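Local structure of protein arginine N-methyltransferase SFM1 (5C74) at residues K136-T139 against T140-I144; S13-V16 against I17-S21; T122-P125 against N126-I129; T146-L149 against I150-R154. The protein transfers a single methyl group from S-adenosyl-L-methionine to an arginine of ribosomal protein S3, as a SPOUT-class protein arginine methyltransferase. All blocks are in the same frame, centred on the assembly; numbering follows the deposited sequence.

Interaction 1. Residues K136-T139 against T140-I144; sequences KQMT and TDTAI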
loop_
_atom_site.group_PDB
_atom_site.type_symbol
_atom_site.label_atom_id
_atom_site.label_comp_id
_atom_site.label_asym_id
_atom_site.label_seq_id
_atom_site.Cartn_x
_atom_site.Cartn_y
_atom_site.Cartn_z
ATOM N N LYS A 136 -6.207 -23.529 4.255
ATOM C CA LYS A 136 -6.887 -22.240 4.146
ATOM C C LYS A 136 -5.925 -21.066 4.195
ATOM O O LYS A 136 -5.001 -21.032 5.010
ATOM C CB LYS A 136 -7.949 -22.109 5.235
ATOM C CG LYS A 136 -9.151 -23.030 4.954
ATOM C CD LYS A 136 -10.390 -22.639 5.725
ATOM C CE LYS A 136 -11.608 -23.372 5.157
ATOM N NZ LYS A 136 -11.292 -24.796 4.861
ATOM N N GLN A 137 -6.156 -20.102 3.313
ATOM C CA GLN A 137 -5.333 -18.895 3.281
ATOM C C GLN A 137 -5.328 -18.161 4.617
ATOM O O GLN A 137 -6.365 -18.053 5.295
ATOM C CB GLN A 137 -5.821 -17.945 2.177
ATOM C CG GLN A 137 -4.828 -16.819 1.893
ATOM C CD GLN A 137 -5.037 -16.174 0.537
ATOM O OE1 GLN A 137 -6.145 -15.750 0.200
ATOM N NE2 GLN A 137 -3.968 -16.100 -0.253
ATOM N N MET A 138 -4.148 -17.665 4.977
ATOM C CA MET A 138 -3.922 -16.861 6.168
ATOM C C MET A 138 -3.341 -15.513 5.782
ATOM O O MET A 138 -2.637 -15.416 4.769
ATOM C CB MET A 138 -2.934 -17.557 7.119
ATOM C CG MET A 138 -3.346 -18.970 7.589
ATOM S SD MET A 138 -1.962 -19.777 8.503
ATOM C CE MET A 138 -2.952 -20.945 9.453
ATOM N N THR A 139 -3.580 -14.492 6.603
ATOM C CA THR A 139 -2.809 -13.263 6.485
ATOM C C THR A 139 -1.353 -13.576 6.812
ATOM O O THR A 139 -1.028 -14.575 7.471
ATOM C CB THR A 139 -3.313 -12.128 7.420
ATOM O OG1 THR A 139 -3.125 -12.504 8.795
ATOM C CG2 THR A 139 -4.814 -11.820 7.164
ATOM N N THR A 140 -0.461 -12.715 6.349
ATOM C CA THR A 140 0.946 -12.989 6.549
ATOM C C THR A 140 1.317 -13.032 8.031
ATOM O O THR A 140 2.077 -13.906 8.460
ATOM C CB THR A 140 1.794 -11.956 5.836
ATOM O OG1 THR A 140 1.375 -11.908 4.473
ATOM C CG2 THR A 140 3.264 -12.369 5.901
ATOM N N ASP A 141 0.784 -12.109 8.823
ATOM C CA ASP A 141 1.102 -12.124 10.254
ATOM C C ASP A 141 0.558 -13.373 10.947
ATOM O O ASP A 141 1.188 -13.895 11.868
ATOM C CB ASP A 141 0.576 -10.877 10.947
ATOM C CG ASP A 141 -0.919 -10.774 10.885
ATOM O OD1 ASP A 141 -1.443 -10.627 9.761
ATOM O OD2 ASP A 141 -1.564 -10.828 11.954
ATOM N N THR A 142 -0.593 -13.863 10.499
ATOM C CA THR A 142 -1.152 -15.108 11.048
ATOM C C THR A 142 -0.268 -16.311 10.669
ATOM O O THR A 142 -0.010 -17.205 11.497
ATOM C CB THR A 142 -2.586 -15.364 10.550
ATOM O OG1 THR A 142 -3.465 -14.361 11.075
ATOM C CG2 THR A 142 -3.061 -16.732 11.037
ATOM N N ALA A 143 0.200 -16.324 9.421
ATOM C CA ALA A 143 1.045 -17.412 8.934
ATOM C C ALA A 143 2.334 -17.468 9.741
ATOM O O ALA A 143 2.815 -18.552 10.082
ATOM C CB ALA A 143 1.360 -17.251 7.450
ATOM N N ILE A 144 2.888 -16.298 10.037
ATOM C CA ILE A 144 4.108 -16.229 10.824
ATOM C C ILE A 144 3.828 -16.655 12.262
ATOM O O ILE A 144 4.611 -17.406 12.837
ATOM C CB ILE A 144 4.734 -14.825 10.759
ATOM C CG1 ILE A 144 5.279 -14.620 9.337
ATOM C CG2 ILE A 144 5.854 -14.672 11.826
ATOM C CD1 ILE A 144 5.979 -13.308 9.098
HETATM O O HOH W 1 -5.321 -14.756 8.856
#
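T139 places OG1 between its own backbone N and carbonyl carbon (chi1 65°), and D141 adopts the same rotamer (chi1 63°), so that hydroxyl and carboxylate swing together at the start of the helix. T139 OG1 donates to D141 OD1 at 2.7 Å, approaching from well above the carboxylate plane rather than within it. The hydroxyl of T142 lies close by on the first turn, with T142 OG1 3.0 Å from T139 OG1. Water 1 ties this cluster to the incoming chain: it accepts from T139 N at 2.9 Å and is also hydrogen-bonded to T142 OG1. T139 O accepts from A143 N at 2.9 Å, the first full helical bond. M138 suits the apolar flank, where its flexible thioether meets the helix surface: M138 SD is 3.8 Å from A143 CA. Its CB also touches T142 CG2, the two side chains crossing at about a right angle. Small A143 lets the sulfur settle near the backbone. A threonine at the N-cap position, followed by an aspartate and a threonine in the first turn, is characteristic of helix starts; here it begins helix 140-151, which follows edge strand 128-131 of the parallel sheet in this SPOUT-class fold.

Interaction 2. Residues S13-V16 against I17-S21; sequences SEWV and ILEYS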
loop_
_atom_site.group_PDB
_atom_site.type_symbol
_atom_site.label_atom_id
_atom_site.label_comp_id
_atom_site.label_asym_id
_atom_site.label_seq_id
_atom_site.Cartn_x
_atom_site.Cartn_y
_atom_site.Cartn_z
ATOM N N SER A 13 0.495 -0.379 1.759
ATOM C CA SER A 13 -0.864 -0.045 2.170
ATOM C C SER A 13 -0.955 0.001 3.692
ATOM O O SER A 13 -0.128 -0.586 4.389
ATOM C CB SER A 13 -1.844 -1.055 1.619
ATOM O OG SER A 13 -1.648 -2.292 2.277
ATOM N N GLU A 14 -1.959 0.696 4.212
ATOM C CA GLU A 14 -2.071 0.842 5.651
ATOM C C GLU A 14 -2.230 -0.521 6.323
ATOM O O GLU A 14 -1.606 -0.772 7.358
ATOM C CB GLU A 14 -3.237 1.773 6.006
ATOM C CG GLU A 14 -3.413 2.024 7.495
ATOM C CD GLU A 14 -2.225 2.734 8.147
ATOM O OE1 GLU A 14 -1.391 3.341 7.430
ATOM O OE2 GLU A 14 -2.135 2.683 9.393
ATOM N N TRP A 15 -3.011 -1.421 5.727
ATOM C CA TRP A 15 -3.206 -2.722 6.369
ATOM C C TRP A 15 -1.908 -3.528 6.348
ATOM O O TRP A 15 -1.611 -4.238 7.318
ATOM C CB TRP A 15 -4.356 -3.520 5.722
ATOM C CG TRP A 15 -4.180 -3.949 4.283
ATOM C CD1 TRP A 15 -4.626 -3.295 3.166
ATOM C CD2 TRP A 15 -3.554 -5.150 3.820
ATOM N NE1 TRP A 15 -4.305 -4.015 2.036
ATOM C CE2 TRP A 15 -3.651 -5.162 2.413
ATOM C CE3 TRP A 15 -2.909 -6.219 4.462
ATOM C CZ2 TRP A 15 -3.134 -6.198 1.633
ATOM C CZ3 TRP A 15 -2.400 -7.257 3.684
ATOM C CH2 TRP A 15 -2.512 -7.230 2.286
ATOM N N VAL A 16 -1.121 -3.393 5.282
ATOM C CA VAL A 16 0.193 -4.057 5.224
ATOM C C VAL A 16 1.149 -3.506 6.291
ATOM O O VAL A 16 1.898 -4.251 6.941
ATOM C CB VAL A 16 0.841 -3.902 3.824
ATOM C CG1 VAL A 16 2.320 -4.205 3.868
ATOM C CG2 VAL A 16 0.154 -4.798 2.800
ATOM N N ILE A 17 1.119 -2.195 6.495
ATOM C CA ILE A 17 1.957 -1.593 7.541
ATOM C C ILE A 17 1.564 -2.134 8.915
ATOM O O ILE A 17 2.424 -2.448 9.743
ATOM C CB ILE A 17 1.852 -0.057 7.526
ATOM C CG1 ILE A 17 2.484 0.487 6.233
ATOM C CG2 ILE A 17 2.537 0.545 8.769
ATOM C CD1 ILE A 17 2.213 2.002 5.990
ATOM N N LEU A 18 0.267 -2.269 9.156
ATOM C CA LEU A 18 -0.169 -2.820 10.430
ATOM C C LEU A 18 0.274 -4.275 10.572
ATOM O O LEU A 18 0.711 -4.682 11.658
ATOM C CB LEU A 18 -1.688 -2.708 10.588
ATOM C CG LEU A 18 -2.229 -1.273 10.598
ATOM C CD1 LEU A 18 -3.758 -1.308 10.799
ATOM C CD2 LEU A 18 -1.559 -0.468 11.705
ATOM N N GLU A 19 0.165 -5.053 9.490
ATOM C CA GLU A 19 0.589 -6.460 9.545
ATOM C C GLU A 19 2.084 -6.599 9.749
ATOM O O GLU A 19 2.526 -7.385 10.601
ATOM C CB GLU A 19 0.160 -7.211 8.288
ATOM C CG GLU A 19 -1.362 -7.364 8.235
ATOM C CD GLU A 19 -1.850 -8.439 7.266
ATOM O OE1 GLU A 19 -1.041 -8.965 6.455
ATOM O OE2 GLU A 19 -3.059 -8.759 7.342
ATOM N N TYR A 20 2.870 -5.851 8.985
ATOM C CA TYR A 20 4.328 -5.893 9.174
ATOM C C TYR A 20 4.733 -5.443 10.577
ATOM O O TYR A 20 5.656 -6.009 11.168
ATOM C CB TYR A 20 5.045 -5.025 8.132
ATOM C CG TYR A 20 5.028 -5.585 6.725
ATOM C CD1 TYR A 20 4.523 -6.859 6.445
ATOM C CD2 TYR A 20 5.543 -4.845 5.667
ATOM C CE1 TYR A 20 4.519 -7.349 5.146
ATOM C CE2 TYR A 20 5.538 -5.326 4.382
ATOM C CZ TYR A 20 5.042 -6.571 4.120
ATOM O OH TYR A 20 5.067 -7.006 2.819
ATOM N N SER A 21 4.060 -4.416 11.106
ATOM C CA SER A 21 4.357 -3.935 12.447
ATOM C C SER A 21 4.111 -5.034 13.465
ATOM O O SER A 21 4.897 -5.203 14.394
ATOM C CB SER A 21 3.507 -2.713 12.807
ATOM O OG SER A 21 3.800 -1.633 11.940
#
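I17 comes one turn after S13, its N bonding to S13 O at 2.9 Å as the first full turn closes; S13, at the N-cap, also accepts from V16 N through OG, satisfying an amide that has no earlier helical carbonyl to use. The isoleucine is held with CG1 anti to its carbonyl carbon (chi1 -67°), which lays CG1 3.4 Å from S13 O. L18 follows, its N bonded to E14 O. Its isobutyl group runs obliquely past the bent side chain of E14, and L18 CD2 lies 4.0 Å from E14 OE2, leaving the carboxylate to pair through OE1 with R49. Next, E19 stretches back along the helix to W15, and its carboxylate comes to the edge of the indole near the ring plane: E19 OE1 is 3.5 Å from W15 CZ3, with the two planes 79° apart. Y20 then turns one ring face to V16, whose CG1 methyl stands 3.6 Å from the centroid of the Y20 ring, a CH-pi contact, while the phenol OH bonds to H7. S21 turns its hydroxyl back on the helix: S21 OG donates to I17 O at 2.7 Å, meeting that oxygen from the face opposite S21 N. Chemically, the indole rim is probably a tolerable, weakly polar neighbour for the buried E19 carboxylate. The acid groups of E19, D141 and E206 of the second subunit crowd together, which would probably raise the proton affinity of at least one of them.

Interaction 3. Residues T122-P125 against N126-I129; sequences TAYP and NLLI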
loop_
_atom_site.group_PDB
_atom_site.type_symbol
_atom_site.label_atom_id
_atom_site.label_comp_id
_atom_site.label_asym_id
_atom_site.label_seq_id
_atom_site.Cartn_x
_atom_site.Cartn_y
_atom_site.Cartn_z
ATOM N N THR A 122 13.214 -22.232 -10.195
ATOM C CA THR A 122 13.985 -22.280 -11.422
ATOM C C THR A 122 15.283 -21.468 -11.277
ATOM O O THR A 122 16.336 -21.853 -11.807
ATOM C CB THR A 122 13.164 -21.744 -12.622
ATOM O OG1 THR A 122 11.999 -22.569 -12.801
ATOM C CG2 THR A 122 13.995 -21.761 -13.897
ATOM N N ALA A 123 15.213 -20.347 -10.567
ATOM C CA ALA A 123 16.412 -19.539 -10.349
ATOM C C ALA A 123 17.395 -20.239 -9.414
ATOM O O ALA A 123 18.606 -20.199 -9.635
ATOM C CB ALA A 123 16.045 -18.175 -9.796
ATOM N N TYR A 124 16.861 -20.890 -8.384
ATOM C CA TYR A 124 17.670 -21.515 -7.330
ATOM C C TYR A 124 17.188 -22.934 -7.024
ATOM O O TYR A 124 16.601 -23.180 -5.965
ATOM C CB TYR A 124 17.626 -20.651 -6.064
ATOM C CG TYR A 124 17.982 -19.201 -6.336
ATOM C CD1 TYR A 124 19.251 -18.858 -6.784
ATOM C CD2 TYR A 124 17.052 -18.178 -6.147
ATOM C CE1 TYR A 124 19.587 -17.532 -7.047
ATOM C CE2 TYR A 124 17.386 -16.842 -6.399
ATOM C CZ TYR A 124 18.652 -16.532 -6.851
ATOM O OH TYR A 124 19.005 -15.219 -7.105
ATOM N N PRO A 125 17.440 -23.874 -7.952
ATOM C CA PRO A 125 16.816 -25.197 -7.834
ATOM C C PRO A 125 17.288 -26.010 -6.622
ATOM O O PRO A 125 16.549 -26.890 -6.188
ATOM C CB PRO A 125 17.193 -25.882 -9.157
ATOM C CG PRO A 125 18.345 -25.114 -9.694
ATOM C CD PRO A 125 18.152 -23.706 -9.229
ATOM N N ASN A 126 18.464 -25.711 -6.079
ATOM C CA ASN A 126 18.958 -26.398 -4.879
ATOM C C ASN A 126 18.462 -25.800 -3.562
ATOM O O ASN A 126 18.665 -26.371 -2.487
ATOM C CB ASN A 126 20.483 -26.381 -4.860
ATOM C CG ASN A 126 21.086 -27.091 -6.040
ATOM O OD1 ASN A 126 20.566 -28.110 -6.496
ATOM N ND2 ASN A 126 22.196 -26.564 -6.546
ATOM N N LEU A 127 17.832 -24.637 -3.633
ATOM C CA LEU A 127 17.641 -23.834 -2.420
ATOM C C LEU A 127 16.413 -24.173 -1.562
ATOM O O LEU A 127 16.519 -24.307 -0.339
ATOM C CB LEU A 127 17.571 -22.354 -2.810
ATOM C CG LEU A 127 17.368 -21.370 -1.667
ATOM C CD1 LEU A 127 18.538 -21.431 -0.705
ATOM C CD2 LEU A 127 17.174 -19.943 -2.227
ATOM N N LEU A 128 15.248 -24.292 -2.193
ATOM C CA LEU A 128 13.986 -24.244 -1.455
ATOM C C LEU A 128 13.289 -25.594 -1.294
ATOM O O LEU A 128 13.363 -26.456 -2.167
ATOM C CB LEU A 128 13.019 -23.282 -2.155
ATOM C CG LEU A 128 13.601 -21.888 -2.372
ATOM C CD1 LEU A 128 12.866 -21.186 -3.491
ATOM C CD2 LEU A 128 13.492 -21.111 -1.090
ATOM N N ILE A 129 12.596 -25.743 -0.170
ATOM C CA ILE A 129 11.730 -26.892 0.092
ATOM C C ILE A 129 10.329 -26.378 0.405
ATOM O O ILE A 129 10.152 -25.553 1.300
ATOM C CB ILE A 129 12.254 -27.744 1.279
ATOM C CG1 ILE A 129 13.682 -28.234 1.015
ATOM C CG2 ILE A 129 11.311 -28.922 1.558
ATOM C CD1 ILE A 129 13.782 -29.278 -0.068
HETATM O O HOH W 2 14.518 -24.434 -4.997
HETATM O O HOH W 3 15.544 -27.768 -3.554
#
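Y124 O is gripped twice, by L127 N, which donates to it at 3.0 Å, and by water 2. The amide arrives from above the carbonyl plane, 53° out of it, as happens in a tight turn. Water 2 donates to Y124 O at 2.6 Å. It in turn accepts from L128 N at 2.9 Å, serving an amide at the start of the strand. A second bridge runs through water 3, which donates both to P125 O and to L128 O. P125 and N126 occupy the two corners of this type I beta turn; the proline ring locks phi at the value its corner needs, and asparagine readily takes the next one. On the other flank Y124 CB rests 3.7 Å from L127 CB. The two side-chain torsions of L127 (chi1 180°, chi2 63°) together bring its CD2 to 3.9 Å from Y124 CB, while the phenol end leaves to bond D61. Leucine thus fills the buried side, where it also meets V80, and the exposed corner is left to proline and asparagine. The chemistry implies a reversal held mainly through main-chain atoms: one water spans a gap too wide for a direct bond, the other supplies the hydrogens that two carbonyl oxygens lack, and the side chains add a small apolar contact.

Interaction 4. Residues T146-L149 against I150-R154; sequences TTQL and IIKDR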
loop_
_atom_site.group_PDB
_atom_site.type_symbol
_atom_site.label_atom_id
_atom_site.label_comp_id
_atom_site.label_asym_id
_atom_site.label_seq_id
_atom_site.Cartn_x
_atom_site.Cartn_y
_atom_site.Cartn_z
ATOM N N THR A 146 1.584 -18.752 13.184
ATOM C CA THR A 146 1.371 -20.182 13.086
ATOM C C THR A 146 2.696 -20.909 12.975
ATOM O O THR A 146 2.907 -21.930 13.628
ATOM C CB THR A 146 0.483 -20.537 11.884
ATOM O OG1 THR A 146 -0.820 -19.951 12.064
ATOM C CG2 THR A 146 0.352 -22.056 11.756
ATOM N N THR A 147 3.597 -20.369 12.168
ATOM C CA THR A 147 4.898 -21.001 11.997
ATOM C C THR A 147 5.684 -21.015 13.315
ATOM O O THR A 147 6.370 -21.999 13.639
ATOM C CB THR A 147 5.695 -20.294 10.889
ATOM O OG1 THR A 147 5.007 -20.477 9.643
ATOM C CG2 THR A 147 7.107 -20.906 10.794
ATOM N N GLN A 148 5.579 -19.932 14.080
ATOM C CA GLN A 148 6.231 -19.863 15.385
ATOM C C GLN A 148 5.689 -20.939 16.327
ATOM O O GLN A 148 6.442 -21.595 17.052
ATOM C CB GLN A 148 6.046 -18.471 16.003
ATOM C CG GLN A 148 6.809 -17.385 15.278
ATOM C CD GLN A 148 8.274 -17.382 15.657
ATOM O OE1 GLN A 148 9.123 -17.872 14.912
ATOM N NE2 GLN A 148 8.577 -16.844 16.828
ATOM N N LEU A 149 4.377 -21.104 16.337
ATOM C CA LEU A 149 3.758 -22.108 17.195
ATOM C C LEU A 149 4.272 -23.504 16.846
ATOM O O LEU A 149 4.535 -24.330 17.730
ATOM C CB LEU A 149 2.222 -22.042 17.061
ATOM C CG LEU A 149 1.559 -20.780 17.635
ATOM C CD1 LEU A 149 0.085 -20.652 17.189
ATOM C CD2 LEU A 149 1.650 -20.838 19.149
ATOM N N ILE A 150 4.432 -23.761 15.551
ATOM C CA ILE A 150 4.830 -25.092 15.082
ATOM C C ILE A 150 6.323 -25.340 15.312
ATOM O O ILE A 150 6.714 -26.377 15.850
ATOM C CB ILE A 150 4.487 -25.266 13.578
ATOM C CG1 ILE A 150 2.974 -25.295 13.377
ATOM C CG2 ILE A 150 5.085 -26.535 13.003
ATOM C CD1 ILE A 150 2.557 -25.214 11.898
ATOM N N ILE A 151 7.147 -24.360 14.952
ATOM C CA ILE A 151 8.589 -24.534 14.902
ATOM C C ILE A 151 9.248 -24.192 16.239
ATOM O O ILE A 151 10.143 -24.906 16.711
ATOM C CB ILE A 151 9.194 -23.675 13.766
ATOM C CG1 ILE A 151 8.684 -24.166 12.406
ATOM C CG2 ILE A 151 10.710 -23.740 13.770
ATOM C CD1 ILE A 151 9.156 -25.572 12.025
ATOM N N LYS A 152 8.800 -23.108 16.859
ATOM C CA LYS A 152 9.379 -22.701 18.136
ATOM C C LYS A 152 8.748 -23.444 19.300
ATOM O O LYS A 152 9.463 -24.007 20.134
ATOM C CB LYS A 152 9.244 -21.189 18.336
ATOM C CG LYS A 152 9.629 -20.716 19.738
ATOM C CD LYS A 152 9.582 -19.193 19.828
ATOM C CE LYS A 152 9.336 -18.742 21.266
ATOM N NZ LYS A 152 7.894 -18.828 21.612
ATOM N N ASP A 153 7.418 -23.465 19.370
ATOM C CA ASP A 153 6.742 -24.078 20.509
ATOM C C ASP A 153 6.463 -25.567 20.313
ATOM O O ASP A 153 6.074 -26.242 21.262
ATOM C CB ASP A 153 5.421 -23.362 20.800
ATOM C CG ASP A 153 5.630 -21.944 21.317
ATOM O OD1 ASP A 153 6.777 -21.610 21.711
ATOM O OD2 ASP A 153 4.650 -21.171 21.333
ATOM N N ARG A 154 6.635 -26.047 19.081
ATOM C CA ARG A 154 6.473 -27.470 18.745
ATOM C C ARG A 154 5.032 -27.921 18.917
ATOM O O ARG A 154 4.749 -29.059 19.327
ATOM C CB ARG A 154 7.420 -28.345 19.584
ATOM C CG ARG A 154 8.897 -28.000 19.402
ATOM C CD ARG A 154 9.335 -27.969 17.935
ATOM N NE ARG A 154 10.706 -27.472 17.822
ATOM C CZ ARG A 154 11.798 -28.220 17.952
ATOM N NH1 ARG A 154 11.698 -29.526 18.194
ATOM N NH2 ARG A 154 12.996 -27.656 17.847
#
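T146 and I150 pack on the inner side of the helix, side by side and pointing the same way, with T146 CG2 3.9 Å from I150 CD1. One residue on, T147 CG2 and I151 CG1 repeat the pattern at 4.0 Å. Both threonines hold CG2 anti to the backbone N (chi1 -63° in T146), which presents the methyl to the isoleucine a turn later and leaves OG1 to bond back to the carbonyls of T142 and A143. Threonine is apt here: half of it fills apolar space, while the other half is satisfied by the helix itself.

Q148 stands between the two sides, facing E26 and V27 of helix 14-27; it bends its amide so that NE2 lies 3.9 Å from K152 CD, with OE1 bonded to Y3. The side of K152 and D153 is looser and open to solvent. L149 CD2 is 3.7 Å from D153 OD2, where the side chains pass at a slant. K152 NZ turns to the next residue, meeting D153 OD1 at 3.0 Å on the syn side of the carboxylate, a salt bridge that suits an exposed position.

The backbone bonding changes here. Q148 O accepts from K152 N at 2.8 Å. It also takes D153 N, a bond spanning five residues. R154 then takes positive phi, and its NE folds back to I151 O, which lies near the guanidinium plane. A shared carbonyl with a pi-type bond, followed by a left-handed residue, is characteristic of a helix unwinding at its C-terminal end, here that of helix 140-151.

How the interactions relate
Interactions 1 and 4 belong to one helix, 140-151: the first forms its buried start and the second its partly exposed C-terminal end, and they touch where M138 reaches T146. Interaction 2, also buried, opens helix 14-27 of a beta-alpha-beta unit and meets interaction 1 through E19, which packs against T139 and D141, so two helix starts come together near the subunit interface. Interaction 3 lies apart, its centre about 20 Å from the centre of the chain, turning helix 116-123 into edge strand 128-131. Chemistry follows place: hydroxyls and carboxylates cluster at the buried helix starts, water bridges serve the surface turn, and a lysine-aspartate pair marks the exposed helix end.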